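Side-chain contact in single-stranded DNA-binding protein (Thermus thermophilus, PDB 2CWA), which probably binds single-stranded DNA and recruits partner proteins to it during replication, recombination and repair: residues V175-W178 and R179-E183. Residues are numbered along the deposited sequence; the frame is centred on the assembly and turned at random.
Sequences VQAW and RDLAE
Trp-178 and Arg-179 meet at the sharp corner where strand 169-178 of the second OB-fold domain gives way to the short helix 179-185, the helix that follows the third strand of the barrel. The chain turns back sharply through Arg-179, whose backbone takes a positive phi.

Follow the arginine outward. Its CB sits against the preceding peptide, 3.3 Å from the Trp-178 carbonyl O, and CG still brushes that peptide's carbon. With CG anti to its own carbonyl carbon, the chain runs extended to NE; there the last torsion, 64°, swings the guanidinium back toward the tryptophan. NH1 ends 3.1 Å from Trp-178 CB and 3.8 Å from CG, at the root of the indole. The guanidinium and ring planes are inclined 43° to each other, an oblique approach. The indole also makes a cation-pi contact with Arg-48, from the first OB domain, and rests on Val-152 of the neighbouring strand; a nitrate ion, probably from the crystallisation liquor, lies against the tryptophan side chain. An aromatic ring among arginines on an OB fold is consistent with binding single-stranded DNA, as in other SSB proteins.

On the inner side of the corner the packing is small and apolar. Ala-177 CB points toward the helix, facing Leu-181 CG at 4.2 Å and Ala-182 CB at 4.4 Å. Leu-181 also touches Ala-220 of strand 212-220, tying the helix's first turn to the barrel wall. The Trp-178 carbonyl faces this turn, its O 3.3 Å from Leu-181 CB, and accepts a weak hydrogen bond from Ala-182 N, 3.2 Å from Trp-178 O and bent to 146° at the hydrogen.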
loop_
_atom_site.group_PDB
_atom_site.type_symbol
_atom_site.label_atom_id
_atom_site.label_comp_id
_atom_site.label_asym_id
_atom_site.label_seq_id
_atom_site.Cartn_x
_atom_site.Cartn_y
_atom_site.Cartn_z
ATOM N N VAL A 175 -0.117 -4.646 -10.211
ATOM C CA VAL A 175 1.310 -4.514 -9.940
ATOM C C VAL A 175 2.026 -3.893 -11.135
ATOM O O VAL A 175 1.882 -4.357 -12.261
ATOM C CB VAL A 175 1.942 -5.887 -9.630
ATOM C CG1 VAL A 175 3.396 -5.714 -9.229
ATOM C CG2 VAL A 175 1.155 -6.573 -8.514
ATOM N N GLN A 176 2.800 -2.848 -10.864
ATOM C CA GLN A 176 3.539 -2.131 -11.903
ATOM C C GLN A 176 5.041 -2.296 -11.699
ATOM O O GLN A 176 5.532 -2.237 -10.573
ATOM C CB GLN A 176 3.165 -0.644 -11.865
ATOM C CG GLN A 176 4.005 0.260 -12.767
ATOM C CD GLN A 176 3.594 1.725 -12.651
ATOM O OE1 GLN A 176 2.851 2.100 -11.743
ATOM N NE2 GLN A 176 4.087 2.557 -13.563
ATOM N N ALA A 177 5.767 -2.510 -12.792
ATOM C CA ALA A 177 7.218 -2.685 -12.711
ATOM C C ALA A 177 7.903 -1.805 -13.746
ATOM O O ALA A 177 7.331 -1.523 -14.802
ATOM C CB ALA A 177 7.585 -4.139 -12.945
ATOM N N TRP A 178 9.128 -1.387 -13.438
ATOM C CA TRP A 178 9.898 -0.521 -14.332
ATOM C C TRP A 178 11.217 -1.113 -14.826
ATOM O O TRP A 178 11.781 -2.013 -14.207
ATOM C CB TRP A 178 10.210 0.807 -13.639
ATOM C CG TRP A 178 9.021 1.676 -13.383
ATOM C CD1 TRP A 178 8.164 1.611 -12.322
ATOM C CD2 TRP A 178 8.558 2.753 -14.209
ATOM N NE1 TRP A 178 7.198 2.585 -12.432
ATOM C CE2 TRP A 178 7.415 3.298 -13.582
ATOM C CE3 TRP A 178 8.999 3.309 -15.416
ATOM C CZ2 TRP A 178 6.703 4.379 -14.126
ATOM C CZ3 TRP A 178 8.292 4.384 -15.957
ATOM C CH2 TRP A 178 7.155 4.906 -15.309
ATOM N N ARG A 179 11.687 -0.590 -15.953
ATOM C CA ARG A 179 12.955 -0.983 -16.563
ATOM C C ARG A 179 13.223 -2.477 -16.719
ATOM O O ARG A 179 12.411 -3.205 -17.287
ATOM C CB ARG A 179 14.095 -0.323 -15.788
ATOM C CG ARG A 179 13.936 1.179 -15.713
ATOM C CD ARG A 179 14.984 1.839 -14.850
ATOM N NE ARG A 179 14.621 3.225 -14.583
ATOM C CZ ARG A 179 13.538 3.591 -13.901
ATOM N NH1 ARG A 179 12.718 2.671 -13.413
ATOM N NH2 ARG A 179 13.269 4.876 -13.717
ATOM N N ASP A 180 14.374 -2.931 -16.230
ATOM C CA ASP A 180 14.736 -4.343 -16.355
ATOM C C ASP A 180 13.678 -5.253 -15.751
ATOM O O ASP A 180 13.341 -6.295 -16.318
ATOM C CB ASP A 180 16.084 -4.622 -15.684
ATOM C CG ASP A 180 17.223 -3.847 -16.318
ATOM O OD1 ASP A 180 17.165 -3.583 -17.540
ATOM O OD2 ASP A 180 18.181 -3.515 -15.594
ATOM N N LEU A 181 13.160 -4.850 -14.596
ATOM C CA LEU A 181 12.137 -5.621 -13.899
ATOM C C LEU A 181 10.918 -5.759 -14.803
ATOM O O LEU A 181 10.271 -6.809 -14.845
ATOM C CB LEU A 181 11.769 -4.905 -12.598
ATOM C CG LEU A 181 11.157 -5.713 -11.455
ATOM C CD1 LEU A 181 12.016 -6.947 -11.181
ATOM C CD2 LEU A 181 11.068 -4.828 -10.206
ATOM N N ALA A 182 10.614 -4.701 -15.550
ATOM C CA ALA A 182 9.471 -4.730 -16.449
ATOM C C ALA A 182 9.755 -5.661 -17.616
ATOM O O ALA A 182 8.887 -6.421 -18.044
ATOM C CB ALA A 182 9.151 -3.313 -16.958
ATOM N N GLU A 183 10.976 -5.617 -18.135
ATOM C CA GLU A 183 11.304 -6.478 -19.257
ATOM C C GLU A 183 11.328 -7.946 -18.826
ATOM O O GLU A 183 10.957 -8.831 -19.592
ATOM C CB GLU A 183 12.629 -6.032 -19.879
ATOM C CG GLU A 183 12.522 -4.595 -20.409
ATOM C CD GLU A 183 13.752 -4.116 -21.150
ATOM O OE1 GLU A 183 14.860 -4.199 -20.579
ATOM O OE2 GLU A 183 13.603 -3.640 -22.299
#